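Local coordinates for protein endoribonuclease AbiQ (Lactococcus lactis, PDB 4GLK) that cleaves RNA as the toxic endoribonuclease of a type III toxin-antitoxin system for anti-phage defence, and is neutralised by its cognate RNA antitoxin AntiQ, at residues Leu3-Val8 with Ala31-Gly36; Tyr46-Leu51 with Gly85-His90. The protein carries 1 engineered substitution. All coordinates share one frame; numbering follows the deposited sequence.

Contact 1: residues Leu3-Val8 with Ala31-Gly36; sequences LRFFTV and ASTYVG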
# COMPACT_ATOMS: atom_id res chain seq x y z
N LEU A 3 -6.61 4.53 9.68
CA LEU A 3 -5.39 4.06 9.01
C LEU A 3 -4.36 3.58 10.07
O LEU A 3 -4.16 4.23 11.09
CB LEU A 3 -4.80 5.24 8.20
CG LEU A 3 -4.82 5.20 6.67
CD1 LEU A 3 -5.91 4.33 6.11
CD2 LEU A 3 -4.92 6.63 6.10
N ARG A 4 -3.71 2.42 9.82
CA ARG A 4 -2.74 1.82 10.72
C ARG A 4 -1.69 1.12 9.92
O ARG A 4 -1.93 0.83 8.75
CB ARG A 4 -3.42 0.74 11.56
CG ARG A 4 -4.03 1.20 12.83
CD ARG A 4 -5.51 1.03 12.75
NE ARG A 4 -5.94 -0.35 12.90
CZ ARG A 4 -7.17 -0.77 12.62
NH1 ARG A 4 -8.07 0.09 12.15
NH2 ARG A 4 -7.52 -2.02 12.81
N PHE A 5 -0.60 0.70 10.58
CA PHE A 5 0.48 -0.05 9.95
C PHE A 5 0.28 -1.53 10.12
O PHE A 5 -0.11 -2.00 11.19
CB PHE A 5 1.86 0.36 10.49
CG PHE A 5 2.38 1.72 10.10
CD1 PHE A 5 2.61 2.03 8.77
CD2 PHE A 5 2.72 2.66 11.06
CE1 PHE A 5 3.16 3.26 8.40
CE2 PHE A 5 3.24 3.91 10.70
CZ PHE A 5 3.46 4.20 9.36
N PHE A 6 0.57 -2.28 9.07
CA PHE A 6 0.43 -3.72 9.11
C PHE A 6 1.52 -4.35 8.32
O PHE A 6 2.17 -3.69 7.49
CB PHE A 6 -0.89 -4.16 8.43
CG PHE A 6 -2.16 -3.72 9.11
CD1 PHE A 6 -2.72 -4.49 10.13
CD2 PHE A 6 -2.82 -2.57 8.72
CE1 PHE A 6 -3.90 -4.08 10.77
CE2 PHE A 6 -3.99 -2.16 9.36
CZ PHE A 6 -4.53 -2.93 10.36
N THR A 7 1.68 -5.66 8.54
CA THR A 7 2.48 -6.53 7.71
C THR A 7 1.49 -7.59 7.27
O THR A 7 0.37 -7.68 7.80
CB THR A 7 3.76 -7.08 8.40
OG1 THR A 7 3.43 -7.93 9.49
CG2 THR A 7 4.76 -5.97 8.81
N VAL A 8 1.87 -8.35 6.26
CA VAL A 8 1.04 -9.42 5.73
C VAL A 8 1.86 -10.70 5.92
O VAL A 8 3.10 -10.63 5.95
CB VAL A 8 0.62 -9.15 4.25
CG1 VAL A 8 -0.34 -10.22 3.74
CG2 VAL A 8 -0.02 -7.77 4.11
N ALA A 31 10.99 -7.58 4.75
CA ALA A 31 9.56 -7.37 4.97
C ALA A 31 8.97 -6.04 4.51
O ALA A 31 9.67 -5.02 4.54
CB ALA A 31 9.21 -7.63 6.43
N SER A 32 7.70 -6.06 4.08
CA SER A 32 6.97 -4.91 3.57
C SER A 32 6.02 -4.31 4.61
O SER A 32 5.33 -5.04 5.31
CB SER A 32 6.18 -5.31 2.34
OG SER A 32 7.02 -5.59 1.23
N THR A 33 5.99 -2.98 4.71
CA THR A 33 5.05 -2.31 5.60
C THR A 33 3.91 -1.82 4.75
O THR A 33 4.11 -1.24 3.68
CB THR A 33 5.66 -1.30 6.59
OG1 THR A 33 5.02 -0.02 6.48
CG2 THR A 33 7.15 -1.21 6.50
N TYR A 34 2.71 -2.16 5.19
CA TYR A 34 1.46 -1.85 4.53
C TYR A 34 0.68 -0.90 5.41
O TYR A 34 0.85 -0.88 6.63
CB TYR A 34 0.66 -3.16 4.33
CG TYR A 34 1.15 -3.98 3.17
CD1 TYR A 34 2.17 -4.91 3.32
CD2 TYR A 34 0.61 -3.81 1.89
CE1 TYR A 34 2.66 -5.64 2.24
CE2 TYR A 34 1.07 -4.55 0.81
CZ TYR A 34 2.09 -5.46 0.98
OH TYR A 34 2.54 -6.17 -0.10
N VAL A 35 -0.20 -0.12 4.78
CA VAL A 35 -1.11 0.79 5.45
C VAL A 35 -2.52 0.50 4.96
O VAL A 35 -2.73 0.25 3.77
CB VAL A 35 -0.76 2.30 5.30
CG1 VAL A 35 -1.52 3.12 6.34
CG2 VAL A 35 0.76 2.55 5.41
N GLY A 36 -3.46 0.54 5.89
CA GLY A 36 -4.86 0.31 5.57
C GLY A 36 -5.82 0.57 6.70
O GLY A 36 -5.38 0.82 7.83
O HOH W 1 4.11 -7.40 4.94
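Val8 turns CG2 anti to its own carbonyl carbon while Tyr34 swings its ring back beside the backbone N (chi1 -78°), and the methyl comes to lie over one face of that ring. This CH-pi contact, 4.0 Å from Val8 CG2 to the Tyr34 ring centroid, is displaced toward the rim on the CD1 side. On the other face of the sheet Val35 spreads its two methyls: CG2 runs alongside the Phe5 ring, 3.9 Å from CD1, whereas CG1 meets Leu3 CG, the two side chains crossing at about a right angle. Between these layers the antiparallel backbones are joined by paired bonds. Phe6 and Tyr34 bond to each other through N and O in both directions, with Tyr34 N to Phe6 O at 2.8 Å, and Arg4 and Gly36 do the same at slightly greater length. Gly36 O also sits at the edge of the Phe6 ring, 3.6 Å from CE2. Past the last direct bond, a water accepts from Val8 N and donates to Ser32 O, bridging the strands where they diverge. Helix 110-124 packs against Phe5, Thr33 and Val35 through Met115, Leu119 and Met122; strands 100-102 and 45-52 flank the pair within the sheet.

Contact 2: residues Tyr46-Leu51 with Gly85-His90; sequences YFIPLL and GYLLHH. Engineered in segment 46-51: Leu51 (natural residue Ser).
Ile48 reaches across to three consecutive residues of 85-90. Its CG2, anti to the backbone N, packs 3.8 Å from Leu87 CD2 and lies against the backbone of Leu88, while the extended CG1 arm (chi2 175°) carries CD1 to the imidazole of His89, 3.4 Å from ND1. Farther along, on the face shared with Tyr86, the engineered Leu51 crosses Leu88 at about a right angle, its CD1 3.8 Å from Leu88 CD2. Backbone bonds set the register that brings these side chains together. Leu51 and Tyr86 donate to each other, with Leu51 N to Tyr86 O at 2.8 Å. Leu88 N reaches Pro49 O at 3.2 Å. In the next shell His89 is fixed at both ring nitrogens, NE2 bonding to Thr72 OG1 and ND1 to Ser133 OG, which settles the rotation of the ring that Ile48 meets. Leu50 and Leu87 share the other face and pack on Met122 of helix 110-124, and Tyr86 and Leu88 rest on Met64 of helix 58-66. This antiparallel pairing, with helices against both faces, joins the second and third strands of the six-stranded sheet in this ToxN/AbiQ toxin, a family placed in the SH3 clan.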
# COMPACT_ATOMS: atom_id res chain seq x y z
N TYR A 46 -8.29 -3.28 1.38
CA TYR A 46 -7.10 -2.98 0.60
C TYR A 46 -6.04 -2.28 1.41
O TYR A 46 -6.31 -1.35 2.16
CB TYR A 46 -7.48 -2.14 -0.61
CG TYR A 46 -7.85 -3.00 -1.79
CD1 TYR A 46 -9.14 -3.51 -1.93
CD2 TYR A 46 -6.90 -3.36 -2.75
CE1 TYR A 46 -9.49 -4.31 -3.02
CE2 TYR A 46 -7.24 -4.15 -3.84
CZ TYR A 46 -8.53 -4.62 -3.97
OH TYR A 46 -8.82 -5.44 -5.02
N PHE A 47 -4.81 -2.76 1.24
CA PHE A 47 -3.64 -2.26 1.93
C PHE A 47 -2.58 -1.84 0.93
O PHE A 47 -2.32 -2.57 -0.01
CB PHE A 47 -3.13 -3.34 2.91
CG PHE A 47 -4.17 -3.63 3.97
CD1 PHE A 47 -4.20 -2.91 5.16
CD2 PHE A 47 -5.19 -4.54 3.73
CE1 PHE A 47 -5.21 -3.10 6.09
CE2 PHE A 47 -6.20 -4.75 4.68
CZ PHE A 47 -6.20 -4.04 5.86
N ILE A 48 -1.99 -0.63 1.11
CA ILE A 48 -0.96 -0.05 0.25
C ILE A 48 0.43 -0.28 0.86
O ILE A 48 0.66 0.05 2.03
CB ILE A 48 -1.19 1.47 0.02
CG1 ILE A 48 -2.61 1.77 -0.48
CG2 ILE A 48 -0.17 2.05 -0.96
CD1 ILE A 48 -2.93 3.25 -0.61
N PRO A 49 1.40 -0.78 0.06
CA PRO A 49 2.77 -0.87 0.60
C PRO A 49 3.39 0.53 0.65
O PRO A 49 3.12 1.37 -0.19
CB PRO A 49 3.48 -1.80 -0.38
CG PRO A 49 2.73 -1.65 -1.67
CD PRO A 49 1.33 -1.19 -1.36
N LEU A 50 4.17 0.80 1.69
CA LEU A 50 4.82 2.07 1.94
C LEU A 50 6.32 1.90 1.74
O LEU A 50 6.89 0.91 2.24
CB LEU A 50 4.50 2.49 3.41
CG LEU A 50 5.21 3.73 4.01
CD1 LEU A 50 4.23 4.58 4.82
CD2 LEU A 50 6.35 3.30 4.94
N LEU A 51 6.95 2.83 1.00
CA LEU A 51 8.41 2.87 0.81
C LEU A 51 8.96 4.13 1.48
O LEU A 51 8.43 5.22 1.23
CB LEU A 51 8.81 2.87 -0.68
CG LEU A 51 8.44 1.66 -1.54
CD1 LEU A 51 9.06 1.78 -2.93
CD2 LEU A 51 8.88 0.34 -0.89
N GLY A 85 8.36 9.50 2.65
CA GLY A 85 8.17 8.24 1.94
C GLY A 85 7.13 8.27 0.84
O GLY A 85 6.73 9.35 0.39
N TYR A 86 6.71 7.08 0.36
CA TYR A 86 5.77 6.92 -0.76
C TYR A 86 4.79 5.80 -0.57
O TYR A 86 5.18 4.68 -0.22
CB TYR A 86 6.51 6.63 -2.08
CG TYR A 86 7.70 7.53 -2.34
CD1 TYR A 86 7.53 8.82 -2.83
CD2 TYR A 86 8.99 7.11 -2.03
CE1 TYR A 86 8.62 9.67 -3.02
CE2 TYR A 86 10.09 7.95 -2.21
CZ TYR A 86 9.90 9.23 -2.72
OH TYR A 86 10.97 10.05 -2.95
N LEU A 87 3.53 6.07 -0.94
CA LEU A 87 2.48 5.08 -0.97
C LEU A 87 2.34 4.66 -2.40
O LEU A 87 2.17 5.51 -3.27
CB LEU A 87 1.16 5.65 -0.49
CG LEU A 87 0.99 5.84 0.97
CD1 LEU A 87 -0.30 6.55 1.19
CD2 LEU A 87 1.00 4.50 1.70
N LEU A 88 2.42 3.37 -2.65
CA LEU A 88 2.35 2.83 -3.99
C LEU A 88 0.96 2.23 -4.26
O LEU A 88 0.80 1.02 -4.17
CB LEU A 88 3.45 1.76 -4.11
CG LEU A 88 4.85 2.22 -4.57
CD1 LEU A 88 5.48 3.20 -3.61
CD2 LEU A 88 5.76 1.02 -4.74
N HIS A 89 -0.04 3.08 -4.52
CA HIS A 89 -1.45 2.70 -4.80
C HIS A 89 -1.58 1.60 -5.84
O HIS A 89 -2.43 0.71 -5.69
CB HIS A 89 -2.28 3.92 -5.25
CG HIS A 89 -2.38 5.00 -4.23
ND1 HIS A 89 -3.47 5.09 -3.37
CD2 HIS A 89 -1.54 6.03 -3.97
CE1 HIS A 89 -3.25 6.16 -2.62
NE2 HIS A 89 -2.12 6.76 -2.95
N HIS A 90 -0.75 1.65 -6.90
CA HIS A 90 -0.72 0.66 -7.97
C HIS A 90 -0.34 -0.74 -7.50
O HIS A 90 -0.65 -1.71 -8.19
CB HIS A 90 0.19 1.12 -9.13
CG HIS A 90 1.65 1.26 -8.79
ND1 HIS A 90 2.10 2.23 -7.91
CD2 HIS A 90 2.72 0.61 -9.30
CE1 HIS A 90 3.42 2.13 -7.91
NE2 HIS A 90 3.84 1.17 -8.72

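How the contacts relate
From the N terminus, strand 4-8 leads into helix 10-16, and the chain returns at 31-36 to close the first loop in contact 1. Strand 33-40 then turns back into strand 45-52, which opens contact 2; that second loop takes in helix 58-66 and strand 71-76 before 85-90 closes it. The two contacts therefore follow in series, neither enclosing nor crossing the other. Their inner strands are neighbours in one antiparallel sheet, linked by probable hydrogen bonds from Leu50 N to Thr33 O (2.9 Å) and from Val35 N to Ile48 O, and by the edge-to-face rings of Phe6 and Phe47. Together they connect the N-terminal strand to strand 79-94 through strands 33-40 and 45-52.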